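Local coordinates for protein Glucanase/chitosanase (Paenibacillus fukuinensis, PDB 4ZY9) that binds chitosan through this CBM32 carbohydrate-binding module, a beta-sandwich piece of a larger enzyme that probably hydrolyses O-glycosyl bonds in chitosan and glucan, at residues Asn61-Asn66 / Tyr75-Ser80; Trp49-Leu54 / Ser83-Asn88. The protein carries 1 engineered substitution. All coordinates share one frame; numbering follows the deposited sequence.

Contact 1 of 2, residues Asn61-Asn66 / Tyr75-Ser80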
ATOM      1  N   ASN A  61     -10.107   8.879   2.105  1.00  5.65           N
ATOM      2  CA  ASN A  61      -9.379  10.031   2.540  1.00  6.12           C
ATOM      3  C   ASN A  61      -8.202   9.726   3.408  1.00  5.24           C
ATOM      4  O   ASN A  61      -7.549  10.645   3.933  1.00  6.35           O
ATOM      5  CB  ASN A  61     -10.315  11.015   3.194  1.00  6.22           C
ATOM      6  CG  ASN A  61     -10.817  10.511   4.524  1.00  7.41           C
ATOM      7  OD1 ASN A  61     -10.559   9.453   4.997  1.00  7.69           O
ATOM      8  ND2 ASN A  61     -11.625  11.384   5.188  1.00 12.00           N
ATOM      9  N   ARG A  62      -7.873   8.437   3.673  1.00  5.14           N
ATOM     10  CA  ARG A  62      -6.826   8.133   4.646  1.00  4.68           C
ATOM     11  C   ARG A  62      -6.218   6.757   4.345  1.00  4.61           C
ATOM     12  O   ARG A  62      -6.973   5.831   3.990  1.00  4.40           O
ATOM     13  CB  ARG A  62      -7.360   8.231   6.054  1.00  5.10           C
ATOM     14  CG  ARG A  62      -6.533   7.645   7.097  1.00  5.19           C
ATOM     15  CD  ARG A  62      -7.155   7.617   8.530  1.00  5.82           C
ATOM     16  NE  ARG A  62      -6.349   6.934   9.517  1.00  5.79           N
ATOM     17  CZ  ARG A  62      -6.857   6.097  10.419  1.00  6.67           C
ATOM     18  NH1 ARG A  62      -8.142   5.922  10.590  1.00  6.26           N
ATOM     19  NH2 ARG A  62      -6.002   5.461  11.248  1.00  6.91           N
ATOM     20  N   VAL A  63      -4.922   6.644   4.516  1.00  4.53           N
ATOM     21  CA  VAL A  63      -4.246   5.351   4.417  0.80  5.31           C
ATOM     22  C   VAL A  63      -3.351   5.204   5.603  1.00  5.20           C
ATOM     23  O   VAL A  63      -2.622   6.156   6.006  1.00  6.16           O
ATOM     24  CB  VAL A  63      -3.344   5.278   3.158  0.80  5.36           C
ATOM     25  CG1 VAL A  63      -2.415   4.082   3.146  0.80  6.00           C
ATOM     26  CG2 VAL A  63      -4.192   5.173   1.922  0.80  4.93           C
ATOM     27  N   LYS A  64      -3.396   4.033   6.246  1.00  4.79           N
ATOM     28  CA  LYS A  64      -2.455   3.687   7.324  1.00  5.02           C
ATOM     29  C   LYS A  64      -1.573   2.529   6.897  1.00  4.77           C
ATOM     30  O   LYS A  64      -2.068   1.453   6.442  1.00  6.64           O
ATOM     31  CB  LYS A  64      -3.195   3.382   8.613  1.00  6.00           C
ATOM     32  CG  LYS A  64      -2.249   3.166   9.760  1.00  8.45           C
ATOM     33  CD  LYS A  64      -3.073   2.786  11.072  1.00 11.82           C
ATOM     34  CE  LYS A  64      -2.273   2.055  12.136  1.00 15.74           C
ATOM     35  NZ  LYS A  64      -2.887   1.264  13.238  1.00 20.08           N
ATOM     36  N   LEU A  65      -0.290   2.689   7.014  1.00  4.88           N
ATOM     37  CA  LEU A  65       0.742   1.675   6.723  1.00  5.13           C
ATOM     38  C   LEU A  65       1.432   1.211   7.979  1.00  4.89           C
ATOM     39  O   LEU A  65       1.908   2.104   8.782  1.00  7.16           O
ATOM     40  CB  LEU A  65       1.737   2.179   5.780  1.00  5.85           C
ATOM     41  CG  LEU A  65       1.200   2.755   4.438  1.00  6.17           C
ATOM     42  CD1 LEU A  65       2.311   3.330   3.602  1.00  6.73           C
ATOM     43  CD2 LEU A  65       0.492   1.684   3.617  1.00  7.05           C
ATOM     44  N   ASN A  66       1.528  -0.065   8.226  1.00  5.60           N
ATOM     45  CA  ASN A  66       2.331  -0.603   9.304  0.50  4.95           C
ATOM     46  C   ASN A  66       3.491  -1.351   8.707  1.00  4.97           C
ATOM     47  O   ASN A  66       3.331  -2.486   8.208  1.00  4.81           O
ATOM     48  CB  ASN A  66       1.493  -1.500  10.169  0.50  4.92           C
ATOM     49  CG  ASN A  66       2.307  -2.158  11.308  0.50  5.21           C
ATOM     50  OD1 ASN A  66       3.415  -1.864  11.519  0.50  4.74           O
ATOM     51  ND2 ASN A  66       1.583  -2.973  12.102  0.50  5.97           N
ATOM     52  N   TYR A  75       8.256   7.160  -0.992  1.00  4.39           N
ATOM     53  CA  TYR A  75       7.044   6.502  -1.575  1.00  4.38           C
ATOM     54  C   TYR A  75       6.014   7.486  -1.790  1.00  4.00           C
ATOM     55  O   TYR A  75       6.033   8.641  -1.226  1.00  4.93           O
ATOM     56  CB  TYR A  75       6.559   5.372  -0.724  1.00  4.41           C
ATOM     57  CG  TYR A  75       5.996   5.811   0.641  1.00  5.17           C
ATOM     58  CD1 TYR A  75       4.619   5.980   0.754  1.00  5.76           C
ATOM     59  CD2 TYR A  75       6.779   5.875   1.774  1.00  4.79           C
ATOM     60  CE1 TYR A  75       4.071   6.373   1.985  1.00  5.47           C
ATOM     61  CE2 TYR A  75       6.199   6.150   3.022  1.00  5.42           C
ATOM     62  CZ  TYR A  75       4.839   6.357   3.052  1.00  5.18           C
ATOM     63  OH  TYR A  75       4.193   6.680   4.256  1.00  7.00           O
ATOM     64  N   THR A  76       5.040   7.112  -2.593  1.00  4.25           N
ATOM     65  CA  THR A  76       3.792   7.855  -2.762  0.80  4.34           C
ATOM     66  C   THR A  76       2.622   6.982  -2.420  1.00  4.03           C
ATOM     67  O   THR A  76       2.709   5.710  -2.469  1.00  4.48           O
ATOM     68  CB  THR A  76       3.610   8.367  -4.239  0.80  4.49           C
ATOM     69  OG1 THR A  76       3.795   7.254  -5.120  0.80  4.04           O
ATOM     70  CG2 THR A  76       4.792   9.372  -4.630  0.80  5.58           C
ATOM     71  N   ILE A  77       1.539   7.617  -2.099  1.00  4.11           N
ATOM     72  CA  ILE A  77       0.200   7.010  -2.057  0.80  4.73           C
ATOM     73  C   ILE A  77      -0.548   7.489  -3.253  1.00  4.35           C
ATOM     74  O   ILE A  77      -0.593   8.718  -3.493  1.00  5.36           O
ATOM     75  CB  ILE A  77      -0.564   7.304  -0.733  0.80  5.50           C
ATOM     76  CG1 ILE A  77       0.212   6.878   0.437  0.80  6.53           C
ATOM     77  CG2 ILE A  77      -1.949   6.679  -0.805  0.80  5.51           C
ATOM     78  CD1 ILE A  77       0.420   5.384   0.514  0.80  7.01           C
ATOM     79  N   GLN A  78      -1.132   6.587  -4.012  1.00  4.26           N
ATOM     80  CA  GLN A  78      -1.828   6.938  -5.258  1.00  4.55           C
ATOM     81  C   GLN A  78      -3.163   6.302  -5.325  1.00  4.78           C
ATOM     82  O   GLN A  78      -3.391   5.227  -4.713  1.00  5.41           O
ATOM     83  CB  GLN A  78      -1.008   6.519  -6.457  1.00  6.00           C
ATOM     84  CG  GLN A  78       0.443   6.964  -6.394  1.00  7.41           C
ATOM     85  CD  GLN A  78       1.251   6.490  -7.560  1.00  9.78           C
ATOM     86  OE1 GLN A  78       0.842   5.530  -8.213  1.00 16.29           O
ATOM     87  NE2 GLN A  78       2.512   6.948  -7.694  1.00 12.39           N
ATOM     88  N   VAL A  79      -4.115   6.897  -6.034  1.00  4.26           N
ATOM     89  CA  VAL A  79      -5.449   6.357  -6.175  1.00  4.52           C
ATOM     90  C   VAL A  79      -5.790   6.303  -7.665  1.00  4.18           C
ATOM     91  O   VAL A  79      -5.387   7.176  -8.442  1.00  4.99           O
ATOM     92  CB  VAL A  79      -6.472   7.190  -5.386  1.00  5.82           C
ATOM     93  CG1 VAL A  79      -6.240   7.018  -3.855  1.00  7.92           C
ATOM     94  CG2 VAL A  79      -6.536   8.656  -5.769  1.00  6.18           C
ATOM     95  N   SER A  80      -6.685   5.382  -7.951  1.00  4.62           N
ATOM     96  CA  SER A  80      -7.251   5.257  -9.327  0.70  4.78           C
ATOM     97  C   SER A  80      -8.737   4.904  -9.220  1.00  4.66           C
ATOM     98  O   SER A  80      -9.137   4.078  -8.403  1.00  5.41           O
ATOM     99  CB  SER A  80      -6.509   4.174 -10.107  0.70  4.20           C
ATOM    100  OG  SER A  80      -7.245   3.842 -11.324  0.70  3.90           O
TER
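V63 and I77 mark the place where strands 61-66 and 75-80 lie nearest each other, their CA atoms 8.0 Å apart. The strand axes approach to 9.5 Å and run at 135° to one another, too far apart for backbone pairing: this is the face-to-face packing of two sheets in the beta-sandwich of a CBM32 module. Strand 61-66 belongs to one sheet, where V63 pairs with I105, and strand 75-80 to the other.

Alternate residues fill the gap. V63 and I77, each in one of its two modelled conformers, meet tip to tip, V63 CG2 lying 3.8 Å from I77 CG2. There the second methyl of V63, CG1, is directed toward CD1 of I77. That methyl is shared, because L65 CD1 comes within 4.2 Å of I77 CD1 from the next inward-facing position. With CG anti to the carbonyl carbon (chi1 -54°), the side chain of L65 extends toward the other sheet and its CD1 methyl does the touching: it approaches the ring of Y75 obliquely, 3.9 Å from CE1, and sits beside the phenol oxygen. Y75 OH is hydrogen-bonded to D103, which satisfies the one polar group of this buried cluster. Around this group F133 backs V63 and L65 on their own sheet, while the engineered M117 of strand 114-122 packs against L65 and Y75.

With all four touching residues buried and methyl groups and one phenol ring making up the interface, the two sheets are held here by dispersion and the exclusion of water, and the single hydroxyl is matched to a carboxylate.

Contact 2 of 2, residues Trp49-Leu54 / Ser83-Asn88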
ATOM      1  N   TRP A  49       5.816  -1.812  -5.536  1.00  3.94           N
ATOM      2  CA  TRP A  49       4.441  -1.252  -5.269  1.00  3.98           C
ATOM      3  C   TRP A  49       3.502  -2.307  -4.858  1.00  3.61           C
ATOM      4  O   TRP A  49       3.697  -3.516  -5.194  1.00  4.19           O
ATOM      5  CB  TRP A  49       3.961  -0.387  -6.459  1.00  4.31           C
ATOM      6  CG  TRP A  49       3.891  -1.098  -7.774  1.00  4.62           C
ATOM      7  CD1 TRP A  49       4.808  -0.987  -8.787  1.00  5.35           C
ATOM      8  CD2 TRP A  49       2.940  -2.073  -8.194  1.00  5.17           C
ATOM      9  NE1 TRP A  49       4.485  -1.777  -9.822  1.00  6.03           N
ATOM     10  CE2 TRP A  49       3.325  -2.447  -9.557  1.00  5.46           C
ATOM     11  CE3 TRP A  49       1.809  -2.594  -7.656  1.00  5.24           C
ATOM     12  CZ2 TRP A  49       2.616  -3.407 -10.294  1.00  6.18           C
ATOM     13  CZ3 TRP A  49       1.122  -3.636  -8.421  1.00  4.68           C
ATOM     14  CH2 TRP A  49       1.524  -3.971  -9.692  1.00  5.26           C
ATOM     15  N   ILE A  50       2.411  -1.908  -4.214  1.00  3.70           N
ATOM     16  CA  ILE A  50       1.337  -2.768  -3.875  1.00  3.37           C
ATOM     17  C   ILE A  50       0.070  -1.986  -3.947  1.00  3.80           C
ATOM     18  O   ILE A  50       0.046  -0.824  -3.455  1.00  4.07           O
ATOM     19  CB  ILE A  50       1.548  -3.413  -2.479  1.00  3.61           C
ATOM     20  CG1 ILE A  50       0.398  -4.368  -2.111  1.00  4.47           C
ATOM     21  CG2 ILE A  50       1.785  -2.366  -1.389  1.00  3.58           C
ATOM     22  CD1 ILE A  50       0.775  -5.275  -1.007  1.00  5.10           C
ATOM     23  N   TYR A  51      -0.998  -2.513  -4.496  1.00  4.08           N
ATOM     24  CA  TYR A  51      -2.275  -1.867  -4.478  1.00  4.08           C
ATOM     25  C   TYR A  51      -3.359  -2.811  -4.066  1.00  3.78           C
ATOM     26  O   TYR A  51      -3.210  -4.069  -4.130  1.00  5.16           O
ATOM     27  CB  TYR A  51      -2.705  -1.147  -5.806  1.00  4.35           C
ATOM     28  CG  TYR A  51      -2.972  -2.009  -7.001  1.00  4.96           C
ATOM     29  CD1 TYR A  51      -4.149  -2.722  -7.158  1.00  5.44           C
ATOM     30  CD2 TYR A  51      -2.091  -2.074  -8.028  1.00  5.21           C
ATOM     31  CE1 TYR A  51      -4.404  -3.443  -8.326  1.00  5.63           C
ATOM     32  CE2 TYR A  51      -2.358  -2.805  -9.211  1.00  6.10           C
ATOM     33  CZ  TYR A  51      -3.508  -3.452  -9.282  1.00  5.39           C
ATOM     34  OH  TYR A  51      -3.772  -4.168 -10.471  1.00  7.21           O
ATOM     35  N   VAL A  52      -4.477  -2.278  -3.598  1.00  4.51           N
ATOM     36  CA  VAL A  52      -5.704  -2.980  -3.231  1.00  4.57           C
ATOM     37  C   VAL A  52      -6.821  -2.557  -4.122  1.00  4.53           C
ATOM     38  O   VAL A  52      -6.957  -1.402  -4.456  1.00  4.84           O
ATOM     39  CB  VAL A  52      -6.031  -2.817  -1.738  1.00  5.05           C
ATOM     40  CG1 VAL A  52      -6.262  -1.398  -1.340  1.00  5.46           C
ATOM     41  CG2 VAL A  52      -7.139  -3.737  -1.320  1.00  5.50           C
ATOM     42  N   ASN A  53      -7.680  -3.555  -4.496  1.00  4.76           N
ATOM     43  CA  ASN A  53      -8.937  -3.340  -5.209  1.00  4.75           C
ATOM     44  C   ASN A  53     -10.009  -3.280  -4.184  1.00  6.10           C
ATOM     45  O   ASN A  53     -10.328  -4.336  -3.561  1.00  6.42           O
ATOM     46  CB  ASN A  53      -9.098  -4.511  -6.195  1.00  5.14           C
ATOM     47  CG  ASN A  53     -10.376  -4.393  -7.009  1.00  5.91           C
ATOM     48  OD1 ASN A  53     -11.273  -3.672  -6.676  1.00  7.63           O
ATOM     49  ND2 ASN A  53     -10.466  -5.190  -8.070  1.00  7.24           N
ATOM     50  N   LEU A  54     -10.565  -2.139  -3.926  1.00  5.97           N
ATOM     51  CA  LEU A  54     -11.647  -2.006  -2.961  1.00  6.58           C
ATOM     52  C   LEU A  54     -12.971  -2.664  -3.348  1.00  7.63           C
ATOM     53  O   LEU A  54     -13.897  -2.751  -2.521  1.00  8.78           O
ATOM     54  CB  LEU A  54     -11.834  -0.524  -2.610  1.00  6.22           C
ATOM     55  CG  LEU A  54     -10.657   0.255  -2.106  1.00  5.90           C
ATOM     56  CD1 LEU A  54     -11.018   1.652  -1.926  1.00  6.59           C
ATOM     57  CD2 LEU A  54     -10.110  -0.381  -0.827  1.00  6.56           C
ATOM     58  N   SER A  83     -12.070   1.409 -13.864  1.00  8.06           N
ATOM     59  CA  SER A  83     -12.825   0.207 -13.553  1.00 11.19           C
ATOM     60  C   SER A  83     -12.037  -1.104 -13.759  1.00 10.99           C
ATOM     61  O   SER A  83     -12.159  -2.044 -12.948  1.00 13.27           O
ATOM     62  CB  SER A  83     -14.108   0.085 -14.325  1.00 13.19           C
ATOM     63  OG  SER A  83     -13.887   0.429 -15.672  1.00 18.75           O
ATOM     64  N   GLY A  84     -11.259  -1.145 -14.839  1.00  9.44           N
ATOM     65  CA  GLY A  84     -10.418  -2.263 -15.104  1.00  9.31           C
ATOM     66  C   GLY A  84      -9.057  -2.209 -14.475  1.00  8.42           C
ATOM     67  O   GLY A  84      -8.912  -1.602 -13.406  1.00  9.65           O
ATOM     68  N   THR A  85      -8.048  -2.832 -15.018  1.00  8.60           N
ATOM     69  CA  THR A  85      -6.701  -2.784 -14.449  1.00  8.57           C
ATOM     70  C   THR A  85      -6.277  -1.317 -14.325  1.00  8.76           C
ATOM     71  O   THR A  85      -6.351  -0.592 -15.293  1.00  8.67           O
ATOM     72  CB  THR A  85      -5.752  -3.547 -15.390  1.00  9.06           C
ATOM     73  OG1 THR A  85      -6.231  -4.898 -15.472  1.00 10.58           O
ATOM     74  CG2 THR A  85      -4.311  -3.478 -14.846  1.00  9.42           C
ATOM     75  N   PRO A  86      -5.800  -0.869 -13.165  1.00  7.29           N
ATOM     76  CA  PRO A  86      -5.563   0.581 -13.062  1.00  6.96           C
ATOM     77  C   PRO A  86      -4.319   1.035 -13.738  1.00  8.10           C
ATOM     78  O   PRO A  86      -3.243   0.465 -13.515  1.00 11.50           O
ATOM     79  CB  PRO A  86      -5.424   0.793 -11.517  1.00  7.02           C
ATOM     80  CG  PRO A  86      -4.979  -0.590 -11.026  1.00  6.71           C
ATOM     81  CD  PRO A  86      -5.695  -1.559 -11.882  1.00  6.97           C
ATOM     82  N   THR A  87      -4.465   2.050 -14.570  1.00  8.37           N
ATOM     83  CA  THR A  87      -3.371   2.673 -15.290  1.00  9.92           C
ATOM     84  C   THR A  87      -3.327   4.219 -15.065  1.00  8.39           C
ATOM     85  O   THR A  87      -2.237   4.840 -15.268  1.00 10.87           O
ATOM     86  CB  THR A  87      -3.432   2.380 -16.831  1.00 12.07           C
ATOM     87  OG1 THR A  87      -4.557   3.014 -17.322  1.00 13.13           O
ATOM     88  CG2 THR A  87      -3.468   0.911 -17.165  1.00 13.26           C
ATOM     89  N   ASN A  88      -4.451   4.806 -14.678  1.00  8.71           N
ATOM     90  CA  ASN A  88      -4.511   6.244 -14.439  1.00  8.76           C
ATOM     91  C   ASN A  88      -4.536   6.424 -12.907  1.00  7.93           C
ATOM     92  O   ASN A  88      -5.510   6.083 -12.250  1.00  8.86           O
ATOM     93  CB  ASN A  88      -5.764   6.816 -15.052  1.00  8.67           C
ATOM     94  CG  ASN A  88      -5.888   6.557 -16.502  1.00  9.42           C
ATOM     95  OD1 ASN A  88      -6.886   5.929 -16.963  1.00 11.72           O
ATOM     96  ND2 ASN A  88      -4.939   7.175 -17.252  1.00  9.42           N
TER
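Y51 and P86 meet in a CH-pi contact on the flank of the beta-sandwich, where the loop 83-88 folds back over strand 48-54. The pyrrolidine lies over one face of the phenol ring: P86 CG is 4.0 Å from the ring centroid and 23° off the ring normal, displaced toward the rim. This displacement puts it above the hydroxyl end, with P86 CG 3.7 Å from Y51 CZ. With CG between the backbone N and the carbonyl carbon (chi1 67°), the tyrosine ring extends to the loop, while the backbone of Y51 stays paired with T16.

The close packing is confined to this one pair, and P86 is its buried member. Y114 of strand 114-122 flanks both partners, meeting the Y51 ring with its own plane at about 80° and touching P86. Toward the solvent side the fit slackens quickly: T85 is exposed and comes near only through its methyl, with CG2 4.5 Å from Y51 OH. S83 and T87, before and after the T85-P86 pair, are exposed too, and the loop there is held by polar bonds, S83 O to K113 and Y114 and the backbone N atoms of T87 and N88 to D82. Shortening Y51 to an alanine is likely to strip P86 of the ring it lies on and to open a gap between strand and loop.

CG and CD of P86 both take part at the hydroxyl end of the phenol, and the shortest approach in the contact is 3.5 Å, from Y51 OH to P86 CD.

Overall arrangement
From the N terminus, strand 48-54 comes first and supplies one side of contact 2. The chain then enters the other sheet along strand 57-67, which gives 61-66 to contact 1, and returns through 75-80, closing the short loop of that contact. The loop 83-88 follows shortly after and closes the longer circuit back to 49-54, so contact 1 is nested inside contact 2. Contact 1 ties the two sheets together through the core; contact 2 joins strand 48-54 to the loop between 75-80 and 90-95, two strands of the same sheet. Their centres are 12 Å apart, and they touch where S80, in one of its two modelled conformers, packs against the 83-88 loop.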